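Local atomic coordinates of EAL domain protein (Vibrio cholerae serotype O1, PDB entry 6IJ2), a protein that hydrolyses the bacterial second messenger c-di-GMP, and also cGAMP, as a standalone EAL-domain phosphodiesterase, here with the product 5'-pGpG bound. Residues E40-E45 against T175-V180; N200-F205 against I210-E215. The protein carries 1 engineered substitution. All blocks are in the same frame, centred on the assembly; numbering follows the deposited sequence.

Contact 1: residues E40-E45 against T175-V180; sequences EIFGYE and TNIVKV. With CA (calcium ion), chain J.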
# COMPACT_ATOMS: atom_id res chain seq x y z
N GLU A 40 20.47 17.75 -15.59
CA GLU A 40 20.94 18.44 -14.41
C GLU A 40 20.57 17.66 -13.15
O GLU A 40 19.66 16.84 -13.13
CB GLU A 40 20.32 19.84 -14.34
CG GLU A 40 20.71 20.72 -15.53
CD GLU A 40 19.90 22.00 -15.62
OE1 GLU A 40 18.99 22.19 -14.79
OE2 GLU A 40 20.18 22.82 -16.53
N ILE A 41 21.31 17.94 -12.08
CA ILE A 41 21.03 17.31 -10.80
C ILE A 41 19.91 18.09 -10.12
O ILE A 41 20.02 19.31 -9.91
CB ILE A 41 22.29 17.25 -9.93
CG1 ILE A 41 23.28 16.26 -10.56
CG2 ILE A 41 21.94 16.87 -8.50
CD1 ILE A 41 24.62 16.20 -9.87
N PHE A 42 18.83 17.39 -9.78
CA PHE A 42 17.69 17.98 -9.08
C PHE A 42 18.03 18.22 -7.61
O PHE A 42 17.60 19.21 -7.01
CB PHE A 42 16.47 17.04 -9.22
CG PHE A 42 15.35 17.35 -8.26
CD1 PHE A 42 14.38 18.29 -8.59
CD2 PHE A 42 15.28 16.72 -7.02
CE1 PHE A 42 13.36 18.58 -7.71
CE2 PHE A 42 14.26 17.01 -6.13
CZ PHE A 42 13.29 17.94 -6.48
N GLY A 43 18.79 17.30 -7.02
CA GLY A 43 19.14 17.39 -5.62
C GLY A 43 19.83 16.12 -5.16
O GLY A 43 20.24 15.30 -5.97
N TYR A 44 19.97 15.99 -3.84
CA TYR A 44 20.60 14.82 -3.22
C TYR A 44 19.79 14.37 -2.02
O TYR A 44 19.33 15.21 -1.24
CB TYR A 44 22.04 15.11 -2.74
CG TYR A 44 23.03 15.37 -3.84
CD1 TYR A 44 23.10 16.61 -4.46
CD2 TYR A 44 23.91 14.38 -4.24
CE1 TYR A 44 24.01 16.85 -5.47
CE2 TYR A 44 24.82 14.60 -5.25
CZ TYR A 44 24.87 15.85 -5.86
OH TYR A 44 25.77 16.09 -6.87
N GLU A 45 19.63 13.06 -1.87
CA GLU A 45 19.04 12.50 -0.66
C GLU A 45 20.15 12.27 0.36
O GLU A 45 21.21 11.72 0.01
CB GLU A 45 18.30 11.20 -0.96
CG GLU A 45 17.70 10.61 0.30
CD GLU A 45 16.96 9.31 0.08
OE1 GLU A 45 17.03 8.73 -1.03
OE2 GLU A 45 16.29 8.89 1.04
N THR A 175 1.58 15.23 -1.75
CA THR A 175 2.90 15.82 -1.61
C THR A 175 3.34 16.43 -2.94
O THR A 175 2.69 16.27 -3.97
CB THR A 175 3.89 14.75 -1.16
OG1 THR A 175 3.67 13.58 -1.95
CG2 THR A 175 3.62 14.39 0.30
N ASN A 176 4.47 17.16 -2.89
CA ASN A 176 5.06 17.67 -4.13
C ASN A 176 5.52 16.54 -5.03
O ASN A 176 5.33 16.58 -6.25
CB ASN A 176 6.25 18.57 -3.79
CG ASN A 176 5.85 19.73 -2.94
OD1 ASN A 176 6.16 19.79 -1.75
ND2 ASN A 176 5.13 20.66 -3.54
N ILE A 177 6.18 15.54 -4.45
CA ILE A 177 6.79 14.44 -5.17
C ILE A 177 6.29 13.12 -4.58
O ILE A 177 6.01 13.02 -3.38
CB ILE A 177 8.34 14.56 -5.10
CG1 ILE A 177 8.80 15.64 -6.10
CG2 ILE A 177 9.03 13.24 -5.37
CD1 ILE A 177 10.25 16.02 -6.01
N VAL A 178 6.15 12.11 -5.44
CA VAL A 178 5.94 10.74 -4.99
C VAL A 178 7.11 9.92 -5.52
O VAL A 178 7.36 9.91 -6.73
CB VAL A 178 4.59 10.16 -5.44
CG1 VAL A 178 4.55 8.65 -5.20
CG2 VAL A 178 3.49 10.75 -4.61
N LYS A 179 7.88 9.31 -4.61
CA LYS A 179 9.00 8.46 -4.98
C LYS A 179 8.49 7.04 -5.17
O LYS A 179 7.81 6.50 -4.28
CB LYS A 179 10.10 8.49 -3.92
CG LYS A 179 10.65 9.89 -3.76
CD LYS A 179 12.19 9.94 -3.86
CE LYS A 179 12.84 9.55 -2.62
NZ LYS A 179 14.34 9.68 -2.65
N VAL A 180 8.79 6.43 -6.31
CA VAL A 180 8.27 5.11 -6.64
C VAL A 180 9.32 4.07 -6.27
O VAL A 180 10.46 4.12 -6.77
CB VAL A 180 7.88 5.00 -8.12
CG1 VAL A 180 7.37 3.57 -8.42
CG2 VAL A 180 6.80 6.02 -8.44
CA CA J . 14.09 7.93 1.18
O HOH W 1 14.73 7.27 -0.95
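Phe42 and Glu45 of strand 41-49 face Ile177 and Lys179 of strand 177-180 across the barrel interior, the backbones well apart: CA of Glu45 lies 11.7 Å from CA of Lys179, so side chains alone span the gap. Two bridges result, one apolar and one polar. In the first, Phe42 and Ile177 reach in from opposite directions, and Ile177 CD1 meets the ring obliquely at CZ, 3.6 Å away. Phe42 sits in a classic beta bulge, where it and Gly43 both face Ile33 on strand 27-35.

In the second, Glu45 stretches inward fully extended, with CG trans to the backbone N (chi1 179°) and chi2 also trans. OE2 binds a calcium ion at 2.4 Å, while OE1 turns to Lys179 NZ, 3.3 Å away, in a salt bridge whose hydrogen bond is weak. Lys179 reaches it by a chain bent at chi2 and chi3. A calcium-bound water accepts a hydrogen bond from Lys179 NZ (3.0 Å) and lies 2.7 Å from Glu45 OE1, which closes the triangle. Gln235 hydrogen-bonds to both groups, and Glu128 forms a further salt bridge with Lys179.

Glu128, Asn95, Asp158 and a phosphate of the bound RNA share this calcium with Glu45. Dividing the two carboxylate oxygens between metal and polar network should limit rotation of the carboxylate, consistent with Lys179 serving as a second-shell residue that positions a metal ligand.

Contact 2: residues N200-F205 against I210-E215; sequences NCLKLF and IQPLAE. With CA (calcium ion), chain I; nucleotides of chain B.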
# COMPACT_ATOMS: atom_id res chain seq x y z
N ASN A 200 -0.40 3.58 -15.54
CA ASN A 200 -1.61 4.08 -14.92
C ASN A 200 -1.32 4.92 -13.69
O ASN A 200 -2.03 5.90 -13.44
CB ASN A 200 -2.54 2.89 -14.61
CG ASN A 200 -3.11 2.30 -15.88
OD1 ASN A 200 -3.91 2.94 -16.56
ND2 ASN A 200 -2.69 1.08 -16.22
N CYS A 201 -0.26 4.60 -12.93
CA CYS A 201 0.11 5.46 -11.81
C CYS A 201 0.62 6.82 -12.27
O CYS A 201 0.35 7.83 -11.62
CB CYS A 201 1.18 4.78 -10.95
SG CYS A 201 0.51 3.42 -9.95
N LEU A 202 1.35 6.88 -13.39
CA LEU A 202 1.85 8.18 -13.87
C LEU A 202 0.70 9.09 -14.28
O LEU A 202 0.74 10.30 -14.04
CB LEU A 202 2.81 7.98 -15.03
CG LEU A 202 4.16 7.36 -14.65
CD1 LEU A 202 4.91 6.97 -15.90
CD2 LEU A 202 5.00 8.34 -13.83
N LYS A 203 -0.35 8.51 -14.87
CA LYS A 203 -1.55 9.28 -15.17
C LYS A 203 -2.24 9.74 -13.90
O LYS A 203 -2.71 10.88 -13.81
CB LYS A 203 -2.50 8.43 -16.04
CG LYS A 203 -1.87 7.97 -17.36
CD LYS A 203 -2.70 6.92 -18.10
CE LYS A 203 -3.87 7.55 -18.80
NZ LYS A 203 -3.41 8.53 -19.83
N LEU A 204 -2.31 8.86 -12.89
CA LEU A 204 -2.84 9.28 -11.60
C LEU A 204 -2.02 10.43 -11.00
O LEU A 204 -2.58 11.40 -10.50
CB LEU A 204 -2.87 8.07 -10.65
CG LEU A 204 -3.19 8.45 -9.21
CD1 LEU A 204 -4.50 9.20 -9.16
CD2 LEU A 204 -3.25 7.18 -8.37
N PHE A 205 -0.69 10.32 -11.02
CA PHE A 205 0.14 11.38 -10.43
C PHE A 205 -0.09 12.72 -11.12
O PHE A 205 -0.17 13.76 -10.47
CB PHE A 205 1.62 11.01 -10.52
CG PHE A 205 1.98 9.77 -9.75
CD1 PHE A 205 1.28 9.42 -8.61
CD2 PHE A 205 3.02 8.96 -10.18
CE1 PHE A 205 1.62 8.27 -7.89
CE2 PHE A 205 3.36 7.82 -9.48
CZ PHE A 205 2.66 7.46 -8.33
N ILE A 210 1.15 15.78 -8.96
CA ILE A 210 2.29 15.25 -8.21
C ILE A 210 3.41 14.87 -9.18
O ILE A 210 3.16 14.26 -10.22
CB ILE A 210 1.91 14.02 -7.37
CG1 ILE A 210 0.93 14.40 -6.26
CG2 ILE A 210 3.15 13.40 -6.77
CD1 ILE A 210 0.37 13.18 -5.55
N GLN A 211 4.65 15.23 -8.82
CA GLN A 211 5.79 14.91 -9.67
C GLN A 211 6.36 13.55 -9.30
O GLN A 211 6.72 13.32 -8.13
CB GLN A 211 6.86 15.99 -9.53
CG GLN A 211 8.05 15.79 -10.41
CD GLN A 211 8.89 17.07 -10.53
OE1 GLN A 211 8.92 17.88 -9.61
NE2 GLN A 211 9.54 17.25 -11.67
N PRO A 212 6.47 12.62 -10.26
CA PRO A 212 7.02 11.30 -9.94
C PRO A 212 8.53 11.30 -9.94
O PRO A 212 9.18 12.11 -10.60
CB PRO A 212 6.48 10.42 -11.08
CG PRO A 212 6.43 11.36 -12.23
CD PRO A 212 6.04 12.71 -11.66
N LEU A 213 9.07 10.36 -9.17
CA LEU A 213 10.51 10.15 -9.07
C LEU A 213 10.74 8.65 -8.97
O LEU A 213 10.28 8.02 -8.02
CB LEU A 213 11.08 10.86 -7.85
CG LEU A 213 12.59 11.02 -7.66
CD1 LEU A 213 12.85 12.08 -6.60
CD2 LEU A 213 13.21 9.69 -7.23
N ALA A 214 11.51 8.08 -9.90
CA ALA A 214 11.74 6.64 -9.90
C ALA A 214 12.99 6.32 -9.08
O ALA A 214 14.09 6.80 -9.40
CB ALA A 214 11.88 6.12 -11.33
N GLU A 215 12.83 5.50 -8.04
CA GLU A 215 13.91 5.07 -7.17
C GLU A 215 14.57 3.78 -7.66
O GLU A 215 13.94 2.92 -8.28
CB GLU A 215 13.42 4.83 -5.74
CG GLU A 215 12.83 6.04 -5.03
CD GLU A 215 12.46 5.73 -3.57
OE1 GLU A 215 12.74 6.57 -2.71
OE2 GLU A 215 11.90 4.64 -3.29
CA CA I . 11.61 5.17 -1.03
OP3 G B 1 13.65 4.53 -0.07
P G B 1 14.42 4.39 1.14
OP1 G B 1 14.82 5.66 1.65
OP2 G B 1 13.64 3.55 2.00
O5' G B 1 15.66 3.55 0.66
C5' G B 1 16.94 4.15 0.48
C4' G B 1 18.00 3.08 0.35
O4' G B 1 18.07 2.64 -1.02
C3' G B 1 19.43 3.49 0.73
O3' G B 1 20.06 2.55 1.58
C2' G B 1 20.15 3.49 -0.60
O2' G B 1 21.50 3.12 -0.57
C1' G B 1 19.40 2.41 -1.36
N9 G B 1 19.53 2.53 -2.80
C8 G B 1 19.63 3.69 -3.53
N7 G B 1 19.73 3.48 -4.81
C5 G B 1 19.68 2.10 -4.94
C6 G B 1 19.74 1.28 -6.09
O6 G B 1 19.86 1.61 -7.26
N1 G B 1 19.67 -0.07 -5.77
C2 G B 1 19.55 -0.56 -4.50
N2 G B 1 19.48 -1.89 -4.39
N3 G B 1 19.48 0.19 -3.42
C4 G B 1 19.55 1.50 -3.71
O HOH W 2 10.88 2.96 -1.01
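Phe205, near the end of helix 192-207, and Ile210, just before strand 211-214, are joined through their backbones: Ile210 N donates to Phe205 O over 2.8 Å in a nearly straight bond (169° at the hydrogen), which closes the turn between helix and strand. Beyond it the packing is apolar and centres on Pro212. The proline CB touches Phe205 CD2 at 3.9 Å, the ring lying obliquely to it, while its CG meets Leu202 CD2 at 3.7 Å, the two side chains crossing at about a right angle. With CG beside its own backbone N (chi1 -63°), the Phe205 ring carries Cys201 O over one face, near the rim, and packs edge-to-face with Phe160.

This Phe205 side is buried, whereas Leu202 and Pro212 are partly exposed, and Lys203 is on the exposed side of the helix. Asn200 instead meets the second subunit, hydrogen-bonding to Asp207 there. At the far end of the strand segment, Glu215 grips a calcium ion with both carboxylate oxygens, a phosphate oxygen of the nucleotide G1 of chain B sharing the metal. Strands 177-180 and 211-214, parallel neighbours linked through helix 192-207, form the beta-alpha-beta unit of a TIM-barrel-like EAL fold.

Contact 1 uses strand 177-180 and contact 2 its parallel neighbour 211-214, tied by backbone bonds such as Val180 N to Leu213 O, but they work on opposite sides of the barrel wall. Contact 1 lies in the interior, its centre about 6 Å from the centre of the chain, and joins distant strands by two side-chain bridges, one apolar and one charged, the second leading to a metal. The centre of contact 2 is about 14 Å from it; partly buried, this contact fastens a helix to the outer face of the wall by apolar packing and one backbone hydrogen bond, its helix also reaching the second subunit. The metal and nucleotide site links them: Lys179 touches Glu215, and Glu45 and Glu215 bind different calcium ions, Asp158 joining both.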